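Local coordinates for penicillin-binding protein PbpB (Mycobacterium tuberculosis, PDB 6KGT) that cross-links peptidoglycan made from lipid intermediates in cell wall synthesis and binds penicillin, at residues A[265-270]-A[384-389]; A[476-481]-A[494-499]; A[304-309]-A[325-330]. All coordinates share one frame; numbering follows the deposited sequence.

Contact 1 of 3, residues A[265-270]-A[384-389]; sequences FEPGSV and QGLSMT. With SFR ((2R)-2-[(1S,2R)-1-carboxy-2-hydroxypropyl]-5-[(2R)-oxolan-2-yl]-2,3-dihydro-1,3-thiazole-4-carboxylic acid), chain B.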
loop_
_atom_site.group_PDB
_atom_site.type_symbol
_atom_site.label_atom_id
_atom_site.label_comp_id
_atom_site.label_asym_id
_atom_site.label_seq_id
_atom_site.Cartn_x
_atom_site.Cartn_y
_atom_site.Cartn_z
ATOM N N PHE A 265 5.736 9.339 -0.697
ATOM C CA PHE A 265 7.033 9.120 -1.322
ATOM C C PHE A 265 6.849 9.069 -2.831
ATOM O O PHE A 265 5.730 8.971 -3.341
ATOM C CB PHE A 265 7.704 7.815 -0.838
ATOM C CG PHE A 265 6.806 6.603 -0.912
ATOM C CD1 PHE A 265 6.738 5.830 -2.071
ATOM C CD2 PHE A 265 6.013 6.245 0.178
ATOM C CE1 PHE A 265 5.893 4.708 -2.130
ATOM C CE2 PHE A 265 5.169 5.126 0.128
ATOM C CZ PHE A 265 5.105 4.364 -1.020
ATOM N N GLU A 266 7.964 9.110 -3.547
ATOM C CA GLU A 266 7.848 8.949 -4.996
ATOM C C GLU A 266 7.899 7.470 -5.335
ATOM O O GLU A 266 8.765 6.755 -4.815
ATOM C CB GLU A 266 8.955 9.713 -5.732
ATOM C CG GLU A 266 8.832 11.242 -5.543
ATOM C CD GLU A 266 9.807 12.053 -6.385
ATOM O OE1 GLU A 266 10.047 11.699 -7.561
ATOM O OE2 GLU A 266 10.333 13.057 -5.863
ATOM N N PRO A 267 6.953 6.970 -6.138
ATOM C CA PRO A 267 6.778 5.516 -6.254
ATOM C C PRO A 267 7.791 4.832 -7.150
ATOM O O PRO A 267 7.980 3.612 -7.018
ATOM C CB PRO A 267 5.381 5.390 -6.853
ATOM C CG PRO A 267 5.287 6.665 -7.743
ATOM C CD PRO A 267 5.929 7.717 -6.895
ATOM N N GLY A 268 8.424 5.559 -8.062
ATOM C CA GLY A 268 9.293 4.902 -9.016
ATOM C C GLY A 268 8.508 3.970 -9.919
ATOM O O GLY A 268 7.304 4.139 -10.149
ATOM N N SER A 269 9.193 2.943 -10.410
ATOM C CA SER A 269 8.632 2.081 -11.448
ATOM C C SER A 269 7.333 1.375 -11.047
ATOM O O SER A 269 6.602 0.900 -11.934
ATOM C CB SER A 269 9.671 1.039 -11.855
ATOM O OG SER A 269 10.791 1.687 -12.409
ATOM N N VAL A 270 7.019 1.262 -9.748
ATOM C CA VAL A 270 5.703 0.720 -9.391
ATOM C C VAL A 270 4.580 1.559 -10.021
ATOM O O VAL A 270 3.496 1.039 -10.316
ATOM C CB VAL A 270 5.570 0.602 -7.855
ATOM C CG1 VAL A 270 4.148 0.387 -7.436
ATOM C CG2 VAL A 270 6.377 -0.574 -7.372
ATOM N N GLN A 384 8.617 9.283 -11.104
ATOM C CA GLN A 384 9.248 10.427 -10.444
ATOM C C GLN A 384 8.449 11.684 -10.772
ATOM O O GLN A 384 7.759 11.743 -11.787
ATOM C CB GLN A 384 10.728 10.610 -10.854
ATOM C CG GLN A 384 11.643 9.368 -10.638
ATOM C CD GLN A 384 12.383 9.265 -9.250
ATOM O OE1 GLN A 384 13.349 8.503 -9.136
ATOM N NE2 GLN A 384 11.932 10.013 -8.220
ATOM N N GLY A 385 8.526 12.678 -9.894
ATOM C CA GLY A 385 7.777 13.909 -10.073
ATOM C C GLY A 385 6.392 13.913 -9.466
ATOM O O GLY A 385 5.609 14.833 -9.743
ATOM N N LEU A 386 6.060 12.910 -8.660
ATOM C CA LEU A 386 4.768 12.813 -8.003
ATOM C C LEU A 386 4.980 11.983 -6.754
ATOM O O LEU A 386 5.939 11.204 -6.653
ATOM C CB LEU A 386 3.690 12.178 -8.896
ATOM C CG LEU A 386 3.640 10.648 -9.007
ATOM C CD1 LEU A 386 2.365 10.197 -9.712
ATOM C CD2 LEU A 386 4.886 10.023 -9.688
ATOM N N SER A 387 4.084 12.141 -5.795
ATOM C CA SER A 387 4.237 11.412 -4.553
ATOM C C SER A 387 2.904 10.805 -4.161
ATOM O O SER A 387 1.845 11.362 -4.463
ATOM C CB SER A 387 4.768 12.310 -3.443
ATOM O OG SER A 387 3.887 13.383 -3.245
ATOM N N MET A 388 2.970 9.658 -3.479
ATOM C CA MET A 388 1.766 8.983 -3.027
ATOM C C MET A 388 2.081 8.255 -1.734
ATOM O O MET A 388 3.243 7.969 -1.428
ATOM C CB MET A 388 1.250 7.977 -4.067
ATOM C CG MET A 388 2.247 6.838 -4.338
ATOM S SD MET A 388 1.759 5.691 -5.632
ATOM C CE MET A 388 1.902 6.769 -7.065
ATOM N N THR A 389 1.030 7.983 -0.966
ATOM C CA THR A 389 1.191 7.186 0.228
ATOM C C THR A 389 1.220 5.716 -0.153
ATOM O O THR A 389 0.836 5.326 -1.261
ATOM C CB THR A 389 0.057 7.435 1.226
ATOM O OG1 THR A 389 -1.151 6.836 0.724
ATOM C CG2 THR A 389 -0.138 8.923 1.469
HETATM C C7 SFR B . 11.768 1.953 -11.674
HETATM C C6 SFR B . 13.174 2.017 -12.338
HETATM N N4 SFR B . 12.785 -0.384 -12.058
HETATM C C5 SFR B . 13.352 0.772 -13.025
HETATM C C3 SFR B . 13.974 -1.227 -11.614
HETATM C C2 SFR B . 15.323 -0.745 -12.230
HETATM S S1 SFR B . 15.045 0.428 -13.153
HETATM C C31 SFR B . 13.677 -2.452 -10.756
HETATM O O71 SFR B . 11.709 1.973 -10.417
HETATM C C61 SFR B . 13.271 3.234 -13.305
HETATM O O62 SFR B . 14.570 3.326 -13.795
HETATM C C62 SFR B . 12.905 4.542 -12.622
HETATM C C14 SFR B . 16.539 -1.573 -12.655
HETATM C C15 SFR B . 17.508 -1.596 -11.763
HETATM C C16 SFR B . 18.587 -2.546 -12.510
HETATM C C17 SFR B . 17.860 -3.512 -13.153
HETATM O O18 SFR B . 16.383 -3.112 -13.025
HETATM O O32 SFR B . 14.438 -2.855 -9.834
HETATM O O31 SFR B . 12.601 -3.054 -10.981
#
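Glu266 OE1 is gripped by two donors of the facing loop, Gln384 NE2 at 2.6 Å and Gly385 N at 3.0 Å. They reach it from opposite faces of the carboxylate, both well out of its plane. The carboxylate and the Gln384 amide stand almost perpendicular, 87° apart, while OE1 lies in the plane of that amide. The Gln384 chain bends at chi2 (-91°), which turns the amide back toward Glu266. Tyr489 OH is a further partner of OE1, so several bonds fix this buried oxygen.

Further along, Phe265 and Met388 form one antiparallel hydrogen-bonded pair. Met388 N donates to Phe265 O at 2.8 Å, and Phe265 N donates to Met388 O at 2.9 Å. Met388 O also lies over the centre of the Phe265 ring face. Pro267 presents its ring to two side chains: Pro267 CD meets Leu386 CD2 at 3.8 Å, and Pro267 CG meets Met388 CE at 3.5 Å.

Ser269, the nucleophile by similarity, is acylated: Ser269 OG is bonded to C7 of the ligand at 1.3 Å. Ser269 N makes a weak hydrogen bond to the ligand oxygen O71.

The 265-270 loop leads into helix 273-281. The loop 384-389 runs into helix 390-401. Strand 493-502 lies against Phe265, Glu266 and Val270, and Met393 of helix 390-401 touches Phe265, Val270 and Met388.

Contact 2 of 3, residues A[476-481]-A[494-499]; sequences TGTAQQ and YWITFA. With SFR ((2R)-2-[(1S,2R)-1-carboxy-2-hydroxypropyl]-5-[(2R)-oxolan-2-yl]-2,3-dihydro-1,3-thiazole-4-carboxylic acid), chain B.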
loop_
_atom_site.group_PDB
_atom_site.type_symbol
_atom_site.label_atom_id
_atom_site.label_comp_id
_atom_site.label_asym_id
_atom_site.label_seq_id
_atom_site.Cartn_x
_atom_site.Cartn_y
_atom_site.Cartn_z
ATOM N N THR A 476 8.176 -4.127 -9.280
ATOM C CA THR A 476 9.283 -3.661 -8.456
ATOM C C THR A 476 9.502 -2.168 -8.662
ATOM O O THR A 476 9.194 -1.613 -9.712
ATOM C CB THR A 476 10.577 -4.395 -8.812
ATOM O OG1 THR A 476 10.677 -4.454 -10.247
ATOM C CG2 THR A 476 10.601 -5.811 -8.222
ATOM N N GLY A 477 10.079 -1.526 -7.654
ATOM C CA GLY A 477 10.350 -0.121 -7.795
ATOM C C GLY A 477 11.580 0.371 -7.072
ATOM O O GLY A 477 11.926 -0.087 -5.978
ATOM N N THR A 478 12.215 1.353 -7.693
ATOM C CA THR A 478 13.358 2.070 -7.147
ATOM C C THR A 478 13.165 3.535 -7.522
ATOM O O THR A 478 13.034 3.850 -8.707
ATOM C CB THR A 478 14.666 1.520 -7.725
ATOM O OG1 THR A 478 14.775 0.129 -7.401
ATOM C CG2 THR A 478 15.849 2.260 -7.157
ATOM N N ALA A 479 13.118 4.424 -6.529
ATOM C CA ALA A 479 12.927 5.843 -6.786
ATOM C C ALA A 479 13.936 6.649 -5.982
ATOM O O ALA A 479 14.080 6.442 -4.771
ATOM C CB ALA A 479 11.500 6.288 -6.437
ATOM N N GLN A 480 14.612 7.584 -6.656
ATOM C CA GLN A 480 15.537 8.478 -5.972
ATOM C C GLN A 480 14.795 9.443 -5.057
ATOM O O GLN A 480 13.751 9.989 -5.415
ATOM C CB GLN A 480 16.357 9.266 -6.982
ATOM C CG GLN A 480 17.420 8.467 -7.691
ATOM C CD GLN A 480 18.119 9.302 -8.738
ATOM O OE1 GLN A 480 17.633 9.446 -9.861
ATOM N NE2 GLN A 480 19.248 9.886 -8.367
ATOM N N GLN A 481 15.341 9.654 -3.866
ATOM C CA GLN A 481 14.830 10.665 -2.952
ATOM C C GLN A 481 15.500 12.013 -3.227
ATOM O O GLN A 481 16.564 12.087 -3.838
ATOM C CB GLN A 481 15.062 10.242 -1.499
ATOM C CG GLN A 481 14.531 8.873 -1.160
ATOM C CD GLN A 481 14.650 8.562 0.308
ATOM O OE1 GLN A 481 14.926 9.446 1.111
ATOM N NE2 GLN A 481 14.428 7.295 0.677
ATOM N N TYR A 494 17.318 5.844 -2.052
ATOM C CA TYR A 494 16.157 5.363 -2.787
ATOM C C TYR A 494 15.036 4.931 -1.857
ATOM O O TYR A 494 15.268 4.429 -0.756
ATOM C CB TYR A 494 16.500 4.171 -3.684
ATOM C CG TYR A 494 17.605 4.414 -4.688
ATOM C CD1 TYR A 494 17.358 5.094 -5.877
ATOM C CD2 TYR A 494 18.893 3.943 -4.456
ATOM C CE1 TYR A 494 18.368 5.299 -6.806
ATOM C CE2 TYR A 494 19.909 4.149 -5.376
ATOM C CZ TYR A 494 19.641 4.825 -6.549
ATOM O OH TYR A 494 20.650 5.031 -7.471
ATOM N N TRP A 495 13.812 5.132 -2.325
ATOM C CA TRP A 495 12.679 4.363 -1.865
ATOM C C TRP A 495 12.600 3.100 -2.715
ATOM O O TRP A 495 12.642 3.173 -3.946
ATOM C CB TRP A 495 11.381 5.158 -1.986
ATOM C CG TRP A 495 11.254 6.321 -1.054
ATOM C CD1 TRP A 495 11.140 6.281 0.316
ATOM C CD2 TRP A 495 11.178 7.701 -1.421
ATOM N NE1 TRP A 495 11.015 7.560 0.821
ATOM C CE2 TRP A 495 11.033 8.449 -0.222
ATOM C CE3 TRP A 495 11.233 8.379 -2.641
ATOM C CZ2 TRP A 495 10.932 9.839 -0.218
ATOM C CZ3 TRP A 495 11.127 9.764 -2.636
ATOM C CH2 TRP A 495 10.977 10.481 -1.432
ATOM N N ILE A 496 12.523 1.946 -2.056
ATOM C CA ILE A 496 12.298 0.665 -2.707
ATOM C C ILE A 496 10.841 0.289 -2.475
ATOM O O ILE A 496 10.359 0.326 -1.333
ATOM C CB ILE A 496 13.245 -0.422 -2.156
ATOM C CG1 ILE A 496 14.710 -0.030 -2.357
ATOM C CG2 ILE A 496 12.919 -1.794 -2.792
ATOM C CD1 ILE A 496 15.055 0.425 -3.739
ATOM N N THR A 497 10.144 -0.077 -3.547
ATOM C CA THR A 497 8.707 -0.326 -3.518
ATOM C C THR A 497 8.411 -1.659 -4.187
ATOM O O THR A 497 9.134 -2.089 -5.090
ATOM C CB THR A 497 7.900 0.758 -4.267
ATOM O OG1 THR A 497 8.478 0.970 -5.569
ATOM C CG2 THR A 497 7.895 2.068 -3.504
ATOM N N PHE A 498 7.334 -2.305 -3.742
ATOM C CA PHE A 498 6.788 -3.461 -4.443
ATOM C C PHE A 498 5.284 -3.459 -4.213
ATOM O O PHE A 498 4.818 -3.100 -3.129
ATOM C CB PHE A 498 7.418 -4.792 -3.984
ATOM C CG PHE A 498 7.128 -5.960 -4.927
ATOM C CD1 PHE A 498 5.890 -6.569 -4.936
ATOM C CD2 PHE A 498 8.074 -6.397 -5.838
ATOM C CE1 PHE A 498 5.603 -7.597 -5.811
ATOM C CE2 PHE A 498 7.781 -7.435 -6.727
ATOM C CZ PHE A 498 6.546 -8.032 -6.698
ATOM N N ALA A 499 4.526 -3.809 -5.239
ATOM C CA ALA A 499 3.095 -3.970 -5.058
ATOM C C ALA A 499 2.674 -5.191 -5.838
ATOM O O ALA A 499 3.131 -5.391 -6.968
ATOM C CB ALA A 499 2.296 -2.756 -5.546
HETATM C C7 SFR B . 11.768 1.953 -11.674
HETATM C C6 SFR B . 13.174 2.017 -12.338
HETATM N N4 SFR B . 12.785 -0.384 -12.058
HETATM C C5 SFR B . 13.352 0.772 -13.025
HETATM C C3 SFR B . 13.974 -1.227 -11.614
HETATM C C2 SFR B . 15.323 -0.745 -12.230
HETATM S S1 SFR B . 15.045 0.428 -13.153
HETATM C C31 SFR B . 13.677 -2.452 -10.756
HETATM O O71 SFR B . 11.709 1.973 -10.417
HETATM C C61 SFR B . 13.271 3.234 -13.305
HETATM O O62 SFR B . 14.570 3.326 -13.795
HETATM C C62 SFR B . 12.905 4.542 -12.622
HETATM C C14 SFR B . 16.539 -1.573 -12.655
HETATM C C15 SFR B . 17.508 -1.596 -11.763
HETATM C C16 SFR B . 18.587 -2.546 -12.510
HETATM C C17 SFR B . 17.860 -3.512 -13.153
HETATM O O18 SFR B . 16.383 -3.112 -13.025
HETATM O O32 SFR B . 14.438 -2.855 -9.834
HETATM O O31 SFR B . 12.601 -3.054 -10.981
#
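Gln481 crosses the indole of Trp495 from CB to its amide. Gln481 CB sits 4.1 Å from Trp495 CH2, near the outer rim of the six-membered ring. Gln481 CG is over the face of that Trp495 ring, 3.5 Å from its centroid and 8° off the normal, a CH-pi contact. Gln481 CD then passes Trp495 CE2 at 3.7 Å. The tip, NE2, lies over the five-membered part, and Asp516 OD1 is its hydrogen-bond partner. The chain is extended beyond CG (chi2 -174°), which carries the amide across the indole with the two planes only 19° apart.

The strands run antiparallel. Ala479 and Trp495 are a hydrogen-bonded pair with N to O bonds both ways, and so are Gly477 and Thr497, though Gly477 N to Thr497 O is weak. Thr497 OG1 approaches Gly477 CA to 3.1 Å and has Pro267 O as its partner. On the face that carries Thr478 and Tyr494, Thr478 CG2 packs on Tyr494 CD1.

Thr478 N donates to the acyl oxygen O71 of the ligand at 2.8 Å. Thr476 OG1 comes very close to the ligand carboxylate O31, a bond whose length is doubtful. Thr476-Gly477 follow Lys475, giving the KTG motif on the strand that lines the active site of penicillin-binding transpeptidases.

Contact 3 of 3, residues A[304-309]-A[325-330]; sequences VHDAWE and SNVGTL. With SFR ((2R)-2-[(1S,2R)-1-carboxy-2-hydroxypropyl]-5-[(2R)-oxolan-2-yl]-2,3-dihydro-1,3-thiazole-4-carboxylic acid), chain B.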
loop_
_atom_site.group_PDB
_atom_site.type_symbol
_atom_site.label_atom_id
_atom_site.label_comp_id
_atom_site.label_asym_id
_atom_site.label_seq_id
_atom_site.Cartn_x
_atom_site.Cartn_y
_atom_site.Cartn_z
ATOM N N VAL A 304 16.289 10.403 -21.109
ATOM C CA VAL A 304 15.977 9.336 -20.165
ATOM C C VAL A 304 16.652 8.053 -20.632
ATOM O O VAL A 304 16.550 7.673 -21.806
ATOM C CB VAL A 304 14.459 9.130 -20.011
ATOM C CG1 VAL A 304 14.161 8.264 -18.781
ATOM C CG2 VAL A 304 13.762 10.469 -19.921
ATOM N N HIS A 305 17.327 7.391 -19.706
ATOM C CA HIS A 305 18.092 6.182 -19.936
ATOM C C HIS A 305 17.416 5.016 -19.224
ATOM O O HIS A 305 16.713 5.205 -18.231
ATOM C CB HIS A 305 19.541 6.344 -19.432
ATOM C CG HIS A 305 19.670 6.838 -18.008
ATOM N ND1 HIS A 305 18.811 7.760 -17.438
ATOM C CD2 HIS A 305 20.582 6.544 -17.047
ATOM C CE1 HIS A 305 19.182 8.004 -16.193
ATOM N NE2 HIS A 305 20.255 7.280 -15.931
ATOM N N ASP A 306 17.614 3.812 -19.746
ATOM C CA ASP A 306 17.273 2.624 -18.992
ATOM C C ASP A 306 18.381 2.335 -17.984
ATOM O O ASP A 306 19.547 2.673 -18.205
ATOM C CB ASP A 306 17.058 1.429 -19.928
ATOM C CG ASP A 306 15.706 1.471 -20.634
ATOM O OD1 ASP A 306 14.913 2.392 -20.335
ATOM O OD2 ASP A 306 15.432 0.580 -21.468
ATOM N N ALA A 307 18.006 1.705 -16.863
ATOM C CA ALA A 307 18.936 1.452 -15.761
ATOM C C ALA A 307 20.052 0.473 -16.124
ATOM O O ALA A 307 20.877 0.112 -15.274
ATOM C CB ALA A 307 18.177 0.928 -14.542
ATOM N N TRP A 308 20.068 0.016 -17.373
ATOM C CA TRP A 308 21.149 -0.791 -17.915
ATOM C C TRP A 308 21.415 -0.269 -19.314
ATOM O O TRP A 308 20.498 0.211 -19.980
ATOM C CB TRP A 308 20.804 -2.299 -17.935
ATOM C CG TRP A 308 19.587 -2.693 -18.809
ATOM C CD1 TRP A 308 19.623 -3.360 -20.004
ATOM C CD2 TRP A 308 18.187 -2.462 -18.527
ATOM N NE1 TRP A 308 18.346 -3.544 -20.489
ATOM C CE2 TRP A 308 17.448 -3.004 -19.605
ATOM C CE3 TRP A 308 17.492 -1.838 -17.481
ATOM C CZ2 TRP A 308 16.044 -2.945 -19.662
ATOM C CZ3 TRP A 308 16.096 -1.781 -17.541
ATOM C CH2 TRP A 308 15.393 -2.332 -18.621
ATOM N N GLU A 309 22.670 -0.308 -19.745
ATOM C CA GLU A 309 22.975 0.106 -21.109
ATOM C C GLU A 309 22.615 -1.015 -22.079
ATOM O O GLU A 309 22.802 -2.203 -21.783
ATOM C CB GLU A 309 24.453 0.506 -21.250
ATOM C CG GLU A 309 24.802 1.922 -20.698
ATOM C CD GLU A 309 24.432 3.084 -21.636
ATOM O OE1 GLU A 309 23.873 4.105 -21.157
ATOM O OE2 GLU A 309 24.716 2.990 -22.852
ATOM N N SER A 325 11.747 -1.196 -18.397
ATOM C CA SER A 325 12.412 -0.283 -19.320
ATOM C C SER A 325 11.755 1.097 -19.251
ATOM O O SER A 325 10.575 1.232 -19.571
ATOM C CB SER A 325 12.346 -0.860 -20.733
ATOM O OG SER A 325 12.692 0.087 -21.712
ATOM N N ASN A 326 12.509 2.108 -18.797
ATOM C CA ASN A 326 12.026 3.489 -18.822
ATOM C C ASN A 326 11.702 3.936 -20.241
ATOM O O ASN A 326 10.627 4.493 -20.497
ATOM C CB ASN A 326 13.071 4.426 -18.205
ATOM C CG ASN A 326 13.202 4.238 -16.707
ATOM O OD1 ASN A 326 12.307 3.672 -16.071
ATOM N ND2 ASN A 326 14.329 4.692 -16.135
ATOM N N VAL A 327 12.633 3.701 -21.176
ATOM C CA VAL A 327 12.437 4.098 -22.572
ATOM C C VAL A 327 11.174 3.452 -23.127
ATOM O O VAL A 327 10.299 4.130 -23.686
ATOM C CB VAL A 327 13.684 3.735 -23.408
ATOM C CG1 VAL A 327 13.497 4.089 -24.887
ATOM C CG2 VAL A 327 14.933 4.426 -22.825
ATOM N N GLY A 328 11.045 2.131 -22.952
ATOM C CA GLY A 328 9.833 1.456 -23.390
ATOM C C GLY A 328 8.582 2.069 -22.790
ATOM O O GLY A 328 7.582 2.283 -23.486
ATOM N N THR A 329 8.628 2.380 -21.488
ATOM C CA THR A 329 7.462 2.966 -20.831
ATOM C C THR A 329 7.124 4.322 -21.436
ATOM O O THR A 329 5.952 4.637 -21.676
ATOM C CB THR A 329 7.730 3.084 -19.329
ATOM O OG1 THR A 329 7.828 1.773 -18.750
ATOM C CG2 THR A 329 6.625 3.867 -18.629
ATOM N N LEU A 330 8.139 5.141 -21.690
ATOM C CA LEU A 330 7.874 6.474 -22.229
ATOM C C LEU A 330 7.390 6.404 -23.673
ATOM O O LEU A 330 6.495 7.158 -24.064
ATOM C CB LEU A 330 9.122 7.342 -22.091
ATOM C CG LEU A 330 9.364 7.797 -20.654
ATOM C CD1 LEU A 330 10.689 8.556 -20.505
ATOM C CD2 LEU A 330 8.200 8.666 -20.236
HETATM C C7 SFR B . 11.768 1.953 -11.674
HETATM C C6 SFR B . 13.174 2.017 -12.338
HETATM N N4 SFR B . 12.785 -0.384 -12.058
HETATM C C5 SFR B . 13.352 0.772 -13.025
HETATM C C3 SFR B . 13.974 -1.227 -11.614
HETATM C C2 SFR B . 15.323 -0.745 -12.230
HETATM S S1 SFR B . 15.045 0.428 -13.153
HETATM C C31 SFR B . 13.677 -2.452 -10.756
HETATM O O71 SFR B . 11.709 1.973 -10.417
HETATM C C61 SFR B . 13.271 3.234 -13.305
HETATM O O62 SFR B . 14.570 3.326 -13.795
HETATM C C62 SFR B . 12.905 4.542 -12.622
HETATM C C14 SFR B . 16.539 -1.573 -12.655
HETATM C C15 SFR B . 17.508 -1.596 -11.763
HETATM C C16 SFR B . 18.587 -2.546 -12.510
HETATM C C17 SFR B . 17.860 -3.512 -13.153
HETATM O O18 SFR B . 16.383 -3.112 -13.025
HETATM O O32 SFR B . 14.438 -2.855 -9.834
HETATM O O31 SFR B . 12.601 -3.054 -10.981
HETATM O O HOH W 1 14.931 1.328 -17.030
#
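Asp306 spreads its carboxylate over the start of helix 326-336. Asp306 OD1 accepts from Val327 N at 2.8 Å in a nearly straight bond (175°), using its syn lone pair. Asp306 OD2 accepts from Ser325 OG at 2.8 Å, also on the syn side but somewhat out of the carboxylate plane. With CG beside the backbone N (chi1 -77°), both oxygens face the helix end. His310 NE2 is a second partner of OD2. The positive end of the helix would be expected to favour the charged carboxylate.

Ser325 OG lies anti to the backbone N (chi1 167°). From there it gives to Asp306 and also accepts from Gly328 N, making Ser325 the N-cap. One water bridges Ala307 N and Asn326 N.

The Asn326 amide divides its nitrogen between two acceptors. Asn326 ND2 donates to His305 O at 3.2 Å, in the carbonyl plane, and to the ligand hydroxyl O62 at 2.7 Å. Lys272 NZ bonds Asn326 OD1, so both ends of the amide are engaged and its rotation is set.

One turn further along the helix, Leu330 CD1 meets Val304 CG2 at 3.7 Å. Ala307 CB touches the ligand sulfur S1 at 3.5 Å.

Asn326 is the last residue of the SXN motif of penicillin-binding transpeptidases, held here at a helix N-terminus beside the acylated serine.

The three contacts surround one ligand. Contact 1 supplies the serine that carries it, contact 2 the KTG strand, and contact 3 the asparagine of the SXN motif. Contacts 1 and 2 are neighbours, with centres about 8 Å apart. A probable hydrogen bond from Gln480 N to Gln384 OE1 (2.9 Å) joins them, as does the probable one between Thr497 OG1 and Pro267 O (3.1 Å). Contact 3 lies across the site, its centre about 17 Å from that of contact 1 and about 16 Å from that of contact 2, and touches neither. The backbone N-H of Ser269 (weakly) and that of Thr478 converge on O71, consistent with an oxyanion hole shared by contacts 1 and 2.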